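Local structure of cytochrome c XoxG (6ONQ) at residues 46-51 and 166-171; 83-88 and 177-182; 89-94 and 160-165. The protein binds a covalently attached heme c and probably carries electrons in lanthanide-dependent methanol oxidation. All blocks are in the same frame, centred on the assembly; numbering follows the deposited sequence.

Interaction 1: residues 46-51 and 166-171; sequences EPVLKA and RAAGAW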
# COMPACT_ATOMS: atom_id res chain seq x y z
N GLU A 46 -4.52 -14.75 6.55
CA GLU A 46 -4.82 -14.33 7.91
C GLU A 46 -3.60 -13.85 8.68
O GLU A 46 -3.69 -12.81 9.35
CB GLU A 46 -5.55 -15.45 8.66
CG GLU A 46 -7.02 -15.57 8.29
CD GLU A 46 -7.85 -14.39 8.77
OE1 GLU A 46 -7.39 -13.65 9.68
OE2 GLU A 46 -8.96 -14.18 8.23
N PRO A 47 -2.45 -14.54 8.65
CA PRO A 47 -1.29 -14.03 9.40
C PRO A 47 -0.83 -12.65 8.94
O PRO A 47 -0.51 -11.80 9.77
CB PRO A 47 -0.22 -15.10 9.14
CG PRO A 47 -1.00 -16.34 8.83
CD PRO A 47 -2.20 -15.89 8.10
N VAL A 48 -0.79 -12.42 7.62
CA VAL A 48 -0.43 -11.10 7.12
C VAL A 48 -1.50 -10.07 7.48
O VAL A 48 -1.18 -8.95 7.90
CB VAL A 48 -0.19 -11.15 5.60
CG1 VAL A 48 -0.05 -9.75 5.05
CG2 VAL A 48 1.05 -11.96 5.30
N LEU A 49 -2.77 -10.43 7.34
CA LEU A 49 -3.85 -9.53 7.75
C LEU A 49 -3.79 -9.22 9.24
O LEU A 49 -3.97 -8.06 9.65
CB LEU A 49 -5.20 -10.12 7.37
CG LEU A 49 -6.48 -9.55 8.00
CD1 LEU A 49 -6.62 -8.07 7.68
CD2 LEU A 49 -7.69 -10.32 7.52
N LYS A 50 -3.56 -10.23 10.08
CA LYS A 50 -3.53 -9.99 11.52
C LYS A 50 -2.39 -9.05 11.90
O LYS A 50 -2.56 -8.19 12.78
CB LYS A 50 -3.40 -11.31 12.27
CG LYS A 50 -3.59 -11.21 13.79
CD LYS A 50 -2.57 -12.07 14.53
CE LYS A 50 -3.18 -12.75 15.76
NZ LYS A 50 -2.45 -14.02 16.12
N ALA A 51 -1.24 -9.18 11.24
CA ALA A 51 -0.13 -8.27 11.54
C ALA A 51 -0.37 -6.87 11.03
O ALA A 51 0.35 -5.96 11.44
CB ALA A 51 1.18 -8.80 10.96
N ARG A 166 -3.11 -5.50 -0.63
CA ARG A 166 -3.11 -6.58 -1.61
C ARG A 166 -2.54 -7.85 -1.01
O ARG A 166 -3.12 -8.94 -1.15
CB ARG A 166 -2.32 -6.17 -2.85
CG ARG A 166 -2.92 -4.98 -3.60
CD ARG A 166 -4.17 -5.36 -4.39
NE ARG A 166 -3.86 -6.35 -5.41
CZ ARG A 166 -4.40 -7.57 -5.46
NH1 ARG A 166 -5.29 -7.96 -4.55
NH2 ARG A 166 -4.03 -8.40 -6.42
N ALA A 167 -1.41 -7.74 -0.30
CA ALA A 167 -0.74 -8.91 0.25
C ALA A 167 -1.61 -9.61 1.28
O ALA A 167 -1.55 -10.84 1.41
CB ALA A 167 0.59 -8.50 0.86
N ALA A 168 -2.40 -8.85 2.04
CA ALA A 168 -3.30 -9.44 3.02
C ALA A 168 -4.57 -9.99 2.39
O ALA A 168 -5.39 -10.58 3.10
CB ALA A 168 -3.66 -8.40 4.08
N GLY A 169 -4.75 -9.82 1.08
CA GLY A 169 -6.02 -10.15 0.47
C GLY A 169 -7.17 -9.30 0.95
O GLY A 169 -8.33 -9.67 0.72
N ALA A 170 -6.90 -8.18 1.62
CA ALA A 170 -7.95 -7.29 2.11
C ALA A 170 -8.50 -6.39 1.02
O ALA A 170 -9.54 -5.75 1.22
CB ALA A 170 -7.44 -6.42 3.26
N TRP A 171 -7.82 -6.31 -0.12
CA TRP A 171 -8.32 -5.61 -1.28
C TRP A 171 -8.08 -6.48 -2.49
O TRP A 171 -7.04 -7.13 -2.59
CB TRP A 171 -7.65 -4.25 -1.48
CG TRP A 171 -8.26 -3.48 -2.61
CD1 TRP A 171 -7.72 -3.26 -3.84
CD2 TRP A 171 -9.55 -2.85 -2.63
NE1 TRP A 171 -8.59 -2.53 -4.62
CE2 TRP A 171 -9.72 -2.27 -3.89
CE3 TRP A 171 -10.58 -2.73 -1.69
CZ2 TRP A 171 -10.87 -1.57 -4.25
CZ3 TRP A 171 -11.72 -2.03 -2.04
CH2 TRP A 171 -11.85 -1.46 -3.31

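Interaction 2: residues 83-88 and 177-182; sequences FTYSGY and GEKEDK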
# COMPACT_ATOMS: atom_id res chain seq x y z
N PHE A 83 -4.92 6.42 2.15
CA PHE A 83 -3.63 6.00 1.60
C PHE A 83 -3.75 4.74 0.75
O PHE A 83 -2.96 4.55 -0.17
CB PHE A 83 -2.62 5.82 2.71
CG PHE A 83 -2.18 7.11 3.31
CD1 PHE A 83 -3.01 7.81 4.16
CD2 PHE A 83 -0.95 7.66 2.97
CE1 PHE A 83 -2.61 9.02 4.69
CE2 PHE A 83 -0.55 8.87 3.50
CZ PHE A 83 -1.38 9.55 4.35
N THR A 84 -4.73 3.88 1.01
CA THR A 84 -4.97 2.79 0.08
C THR A 84 -5.43 3.34 -1.27
O THR A 84 -4.92 2.94 -2.32
CB THR A 84 -5.97 1.79 0.64
OG1 THR A 84 -5.47 1.24 1.87
CG2 THR A 84 -6.18 0.66 -0.35
N TYR A 85 -6.40 4.26 -1.24
CA TYR A 85 -6.85 4.90 -2.48
C TYR A 85 -5.69 5.59 -3.19
O TYR A 85 -5.40 5.31 -4.36
CB TYR A 85 -7.98 5.90 -2.17
CG TYR A 85 -8.39 6.79 -3.32
CD1 TYR A 85 -9.28 6.34 -4.30
CD2 TYR A 85 -7.90 8.09 -3.44
CE1 TYR A 85 -9.65 7.16 -5.36
CE2 TYR A 85 -8.26 8.91 -4.49
CZ TYR A 85 -9.14 8.44 -5.45
OH TYR A 85 -9.51 9.26 -6.50
N SER A 86 -4.99 6.47 -2.47
CA SER A 86 -3.90 7.24 -3.08
C SER A 86 -2.80 6.32 -3.61
O SER A 86 -2.28 6.54 -4.71
CB SER A 86 -3.35 8.23 -2.07
OG SER A 86 -2.17 8.85 -2.57
N GLY A 87 -2.44 5.29 -2.83
CA GLY A 87 -1.39 4.38 -3.25
C GLY A 87 -1.73 3.58 -4.50
O GLY A 87 -0.84 3.27 -5.29
N TYR A 88 -3.01 3.22 -4.68
CA TYR A 88 -3.42 2.60 -5.93
C TYR A 88 -3.03 3.49 -7.11
O TYR A 88 -2.40 3.03 -8.07
CB TYR A 88 -4.93 2.33 -5.94
CG TYR A 88 -5.45 1.77 -7.26
CD1 TYR A 88 -5.75 2.61 -8.34
CD2 TYR A 88 -5.65 0.40 -7.44
CE1 TYR A 88 -6.21 2.11 -9.55
CE2 TYR A 88 -6.12 -0.11 -8.66
CZ TYR A 88 -6.40 0.75 -9.70
OH TYR A 88 -6.86 0.27 -10.91
N GLY A 177 -13.26 2.63 -5.05
CA GLY A 177 -14.35 3.55 -5.31
C GLY A 177 -14.54 4.47 -4.14
O GLY A 177 -13.92 5.55 -4.02
N GLU A 178 -15.43 4.08 -3.23
CA GLU A 178 -15.63 4.82 -1.99
C GLU A 178 -14.31 4.92 -1.24
O GLU A 178 -13.61 3.92 -1.07
CB GLU A 178 -16.68 4.12 -1.13
CG GLU A 178 -17.32 4.99 -0.04
CD GLU A 178 -18.21 4.19 0.92
OE1 GLU A 178 -18.59 4.75 1.98
OE2 GLU A 178 -18.54 3.01 0.62
N LYS A 179 -13.96 6.13 -0.83
CA LYS A 179 -12.78 6.37 -0.01
C LYS A 179 -13.17 7.17 1.22
O LYS A 179 -14.31 7.65 1.34
CB LYS A 179 -11.69 7.11 -0.80
CG LYS A 179 -11.97 8.59 -1.03
CD LYS A 179 -11.24 9.14 -2.26
CE LYS A 179 -12.09 9.02 -3.53
NZ LYS A 179 -13.15 10.08 -3.61
N GLU A 180 -12.23 7.29 2.14
CA GLU A 180 -12.35 8.24 3.24
C GLU A 180 -11.73 9.56 2.80
O GLU A 180 -10.89 9.60 1.90
CB GLU A 180 -11.67 7.72 4.51
CG GLU A 180 -12.02 6.26 4.83
CD GLU A 180 -11.42 5.74 6.14
OE1 GLU A 180 -10.58 6.43 6.76
OE2 GLU A 180 -11.82 4.62 6.54
N ASP A 181 -12.16 10.64 3.43
CA ASP A 181 -11.71 11.96 3.01
C ASP A 181 -10.20 12.09 3.16
O ASP A 181 -9.58 11.48 4.04
CB ASP A 181 -12.41 13.05 3.82
CG ASP A 181 -13.83 13.29 3.35
OD1 ASP A 181 -14.33 14.42 3.51
OD2 ASP A 181 -14.45 12.34 2.83
N LYS A 182 -9.60 12.87 2.27
CA LYS A 182 -8.17 13.15 2.36
C LYS A 182 -7.89 14.00 3.59
O LYS A 182 -8.45 15.10 3.71
CB LYS A 182 -7.67 13.86 1.10
CG LYS A 182 -6.16 14.06 1.08
CD LYS A 182 -5.68 14.76 -0.20
CE LYS A 182 -4.15 14.73 -0.33
NZ LYS A 182 -3.63 15.39 -1.58

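Interaction 3: residues 89-94 and 160-165; sequences RRYHAE and YVYLRA. With HEC (heme c), chain B.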
# COMPACT_ATOMS: atom_id res chain seq x y z
N ARG A 89 -3.39 4.77 -7.04
CA ARG A 89 -3.17 5.63 -8.19
C ARG A 89 -1.68 5.82 -8.45
O ARG A 89 -1.24 5.72 -9.60
CB ARG A 89 -3.89 6.97 -7.98
CG ARG A 89 -5.41 6.82 -8.09
CD ARG A 89 -6.19 8.11 -7.80
NE ARG A 89 -5.56 8.93 -6.77
CZ ARG A 89 -5.07 10.15 -6.99
NH1 ARG A 89 -5.16 10.69 -8.20
NH2 ARG A 89 -4.51 10.83 -5.99
N ARG A 90 -0.89 6.04 -7.40
CA ARG A 90 0.55 6.15 -7.59
C ARG A 90 1.13 4.87 -8.17
O ARG A 90 2.08 4.91 -8.97
CB ARG A 90 1.21 6.50 -6.26
CG ARG A 90 0.63 7.74 -5.64
CD ARG A 90 1.02 8.97 -6.44
NE ARG A 90 0.24 10.14 -6.05
CZ ARG A 90 0.42 11.35 -6.57
NH1 ARG A 90 -0.33 12.37 -6.15
NH2 ARG A 90 1.35 11.56 -7.49
N TYR A 91 0.58 3.71 -7.78
CA TYR A 91 1.08 2.44 -8.31
C TYR A 91 0.82 2.34 -9.80
O TYR A 91 1.73 2.02 -10.58
CB TYR A 91 0.44 1.27 -7.59
CG TYR A 91 0.88 -0.05 -8.15
CD1 TYR A 91 2.09 -0.63 -7.76
CD2 TYR A 91 0.12 -0.72 -9.09
CE1 TYR A 91 2.50 -1.83 -8.28
CE2 TYR A 91 0.53 -1.93 -9.62
CZ TYR A 91 1.72 -2.48 -9.22
OH TYR A 91 2.12 -3.67 -9.76
N HIS A 92 -0.43 2.56 -10.21
CA HIS A 92 -0.79 2.55 -11.63
C HIS A 92 0.08 3.52 -12.43
O HIS A 92 0.53 3.19 -13.54
CB HIS A 92 -2.27 2.88 -11.77
CG HIS A 92 -2.78 2.83 -13.18
ND1 HIS A 92 -2.46 3.79 -14.12
CD2 HIS A 92 -3.59 1.95 -13.80
CE1 HIS A 92 -3.05 3.49 -15.26
NE2 HIS A 92 -3.74 2.38 -15.10
N ALA A 93 0.32 4.70 -11.88
CA ALA A 93 1.15 5.70 -12.55
C ALA A 93 2.58 5.21 -12.71
O ALA A 93 3.11 5.13 -13.82
CB ALA A 93 1.13 7.01 -11.75
N GLU A 94 3.24 4.86 -11.60
CA GLU A 94 4.68 4.74 -11.60
C GLU A 94 5.21 3.31 -11.52
O GLU A 94 6.42 3.13 -11.66
CB GLU A 94 5.28 5.55 -10.45
CG GLU A 94 4.96 7.06 -10.48
CD GLU A 94 6.09 7.93 -11.05
OE1 GLU A 94 5.97 9.18 -10.98
OE2 GLU A 94 7.09 7.37 -11.56
N TYR A 160 3.12 1.53 0.04
CA TYR A 160 3.22 0.44 1.01
C TYR A 160 1.85 0.00 1.49
O TYR A 160 1.54 -1.20 1.49
CB TYR A 160 4.08 0.88 2.20
CG TYR A 160 4.25 -0.21 3.23
CD1 TYR A 160 5.02 -1.34 2.96
CD2 TYR A 160 3.62 -0.12 4.47
CE1 TYR A 160 5.16 -2.34 3.90
CE2 TYR A 160 3.76 -1.13 5.42
CZ TYR A 160 4.54 -2.24 5.12
OH TYR A 160 4.70 -3.25 6.04
N VAL A 161 1.01 0.96 1.89
CA VAL A 161 -0.31 0.64 2.42
C VAL A 161 -1.14 -0.14 1.40
O VAL A 161 -1.67 -1.22 1.69
CB VAL A 161 -1.02 1.93 2.85
CG1 VAL A 161 -2.47 1.66 3.13
CG2 VAL A 161 -0.34 2.51 4.08
N TYR A 162 -1.26 0.39 0.19
CA TYR A 162 -2.02 -0.29 -0.86
C TYR A 162 -1.47 -1.70 -1.13
O TYR A 162 -2.23 -2.68 -1.19
CB TYR A 162 -1.99 0.56 -2.13
CG TYR A 162 -2.42 -0.21 -3.34
CD1 TYR A 162 -3.71 -0.68 -3.45
CD2 TYR A 162 -1.53 -0.51 -4.36
CE1 TYR A 162 -4.11 -1.41 -4.53
CE2 TYR A 162 -1.93 -1.24 -5.45
CZ TYR A 162 -3.22 -1.68 -5.53
OH TYR A 162 -3.66 -2.41 -6.60
N LEU A 163 -0.16 -1.82 -1.33
CA LEU A 163 0.38 -3.14 -1.62
C LEU A 163 0.32 -4.06 -0.40
O LEU A 163 0.31 -5.28 -0.55
CB LEU A 163 1.81 -3.01 -2.12
CG LEU A 163 2.09 -2.47 -3.52
CD1 LEU A 163 3.58 -2.16 -3.65
CD2 LEU A 163 1.63 -3.46 -4.58
N ARG A 164 0.29 -3.49 0.81
CA ARG A 164 0.03 -4.29 1.99
C ARG A 164 -1.39 -4.84 1.98
O ARG A 164 -1.62 -6.00 2.34
CB ARG A 164 0.25 -3.46 3.25
CG ARG A 164 1.04 -4.18 4.30
CD ARG A 164 0.93 -3.49 5.64
NE ARG A 164 1.16 -4.46 6.70
CZ ARG A 164 1.47 -4.16 7.96
NH1 ARG A 164 1.59 -2.90 8.34
NH2 ARG A 164 1.65 -5.14 8.83
N ALA A 165 -2.36 -4.01 1.58
CA ALA A 165 -3.74 -4.48 1.50
C ALA A 165 -3.89 -5.57 0.44
O ALA A 165 -4.72 -6.47 0.60
CB ALA A 165 -4.68 -3.32 1.20
FE HEC B . 10.19 -2.54 -8.85
CHA HEC B . 11.70 -5.38 -7.60
CHB HEC B . 8.62 -2.12 -5.91
CHC HEC B . 8.76 0.37 -10.00
CHD HEC B . 11.31 -3.29 -11.99
NA HEC B . 10.14 -3.59 -7.12
C1A HEC B . 10.89 -4.68 -6.74
C2A HEC B . 10.69 -4.91 -5.32
C3A HEC B . 9.84 -4.00 -4.87
C4A HEC B . 9.49 -3.17 -5.98
CMA HEC B . 9.28 -3.81 -3.45
CAA HEC B . 11.33 -6.02 -4.48
CBA HEC B . 10.67 -7.32 -4.93
CGA HEC B . 11.04 -8.47 -4.04
O1A HEC B . 12.24 -8.65 -3.73
O2A HEC B . 10.11 -9.21 -3.64
NB HEC B . 8.94 -1.14 -8.13
C1B HEC B . 8.41 -1.18 -6.87
C2B HEC B . 7.55 -0.05 -6.67
C3B HEC B . 7.56 0.68 -7.77
C4B HEC B . 8.43 0.00 -8.73
CMB HEC B . 6.77 0.29 -5.38
CAB HEC B . 6.73 1.99 -7.85
CBB HEC B . 7.04 2.98 -8.65
NC HEC B . 10.04 -1.65 -10.69
C1C HEC B . 9.47 -0.41 -10.91
C2C HEC B . 9.74 -0.06 -12.29
C3C HEC B . 10.43 -1.05 -12.86
C4C HEC B . 10.64 -2.09 -11.85
CMC HEC B . 9.29 1.23 -13.01
CAC HEC B . 10.90 -1.01 -14.35
CBC HEC B . 10.88 -2.12 -15.09
ND HEC B . 11.27 -4.05 -9.63
C1D HEC B . 11.66 -4.15 -10.96
C2D HEC B . 12.51 -5.33 -11.07
C3D HEC B . 12.62 -5.89 -9.87
C4D HEC B . 11.83 -5.11 -8.94
CMD HEC B . 13.19 -5.86 -12.35
CAD HEC B . 13.42 -7.16 -9.53
CBD HEC B . 14.83 -6.84 -9.04
CGD HEC B . 15.53 -8.13 -8.70
O1D HEC B . 15.10 -9.20 -9.20
O2D HEC B . 16.53 -8.11 -7.95

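Interaction 1: residues 46-51 and 166-171
V48 and L49, on the short helix 46-51, pack against A168 where helix 156-167 comes to its end. Starting at V48, CB stands 4.4 Å from A168 CA, near enough for a branch to reach over that residue's backbone. CG1 lies anti to the backbone N (chi1 170°), and this points it at the turn: it rests 3.8 Å from A168 CA and 4.1 Å from the carbonyl carbon of A167. At its tip the same methyl meets two alanine methyls, A168 CB at 4.0 Å and, more loosely, A167 CB. The short, stiff valine thus reaches the turn with CG1, while CG2 makes no close contact with 166-171; the side chain also touches K117.

From the facing segment, A168 CB comes in against the helix backbone itself, 3.8 Å from L49 CA, with L49 CB beside it. A methyl is small enough for the backbones to approach to 4.8 Å between L49 CA and A168 CA. No hydrogen bond links the two segments, but D45, just ahead of helix 46-51, accepts from V48 N through OD1 and hydrogen-bonds through its backbone to that of A168.

After A168 the chain turns at G169, whose positive phi (64°) a glycine adopts readily. R166 spans the turn, giving NH1 in its guanidinium plane to W171 O at 2.8 Å. The arrangement is a Schellman motif closing helix 156-167, the last helix of the cytochrome c fold, with helix 46-51, the first of the chain, packed against it.

Interaction 2: residues 83-88 and 177-182
K179 lies across one face of the Y85 ring, and this single pair of side chains carries the contact. CD sits over the centre of the ring, 3.6 Å from the centroid and only 7° off the normal, so its C-H bonds face the pi cloud in a CH-pi interaction. K179 CE lies nearer the phenol end, 3.6 Å from Y85 CZ. Closer to the backbones, Y85 CB and K179 CB are 4.1 Å apart. The charged end contributes less: NZ is 5.1 Å from the ring centroid and 24° off its normal, at most a weak cation-pi attraction.

The lysine chain takes this course because it bends at chi3 (91°) and again at chi4, which keeps CD and CE close above the ring instead of letting the chain run straight past it. On the helix, the bond from CA to CB of Y85 points at the loop, and with CG opposite the backbone N the ring extends alongside K179. With an alanine here, the methylenes of K179 would probably lose the surface they lie on, and the lysine chain would be free to swing away.

Further out, the loop is fixed by backbone hydrogen bonds from E178 and E180 to V80, whose side chain also touches Y85. The ring of W82 meets that of Y85 as well, and S86 OG ties the helix to D158.

Tyrosine and lysine both suit a site at the protein surface, since each joins an apolar portion to a polar end. The chemistry implies an attachment of dispersion and CH-pi character, with little electrostatic contribution, that pins the loop at K179 to the side of helix 82-94, away from the heme.

Interaction 3: residues 89-94 and 160-165
Y91 on helix 82-94 and Y162 on helix 156-167 both carry CG anti to the backbone N (chi1 178° and 165°), which sends each ring out from its own helix into the space between the two. L163, next after Y162, has CG anti to its carbonyl carbon instead, which carries CD2 to the Y91 ring.

The two aromatic side chains cross at about a right angle. Y162 leads with CE2, 4.1 Å from Y91 CB and equally far from Y91 CG, at the root of the partner side chain. Their ring centroids are 5.9 Å apart and the planes are inclined at 51°, an oblique pairing. Farther along Y91, CE1 meets L163 CD2 at 4.1 Å, also obliquely. Large flat side chains suit this place because they bridge backbones whose closest CA atoms, those of Y91 and Y162, are still 8.5 Å apart.

The hydroxyl of Y91 is buried but has a partner, a hydrogen bond with the carbonyl of G100, which explains the use of a tyrosine in this buried place. Its side chain also touches H99, an axial ligand of the heme iron, while L112 packs against both Y91 and L163. At the end of helix 82-94, E94 CB lies 3.6 Å from CBB of the heme, next to C95, a covalent attachment point. The packing of helix 82-94, which leads into the CXXCH heme-binding motif, against helix 156-167 is consistent with the first-and-last helix pairing of the class I cytochrome c fold.

Two helices connect the three contacts. Helix 82-94 carries interaction 2 on its first half and interaction 3 on its second, their centres 10 Å apart; between them Y88 CD2 packs 3.5 Å from Y162 OH. Helix 156-167 runs from interaction 3 into interaction 1, 15 Å from centre to centre, where W171 N probably hydrogen-bonds to A165 O at 3.2 Å. Interactions 1 and 2 lie 18 Å apart between centres and do not touch. Along the chain, interaction 3 is nested inside the loops closed by both others. It reaches the heme through E94, whereas in interaction 1 the A167 side chain stays about 11 Å from it.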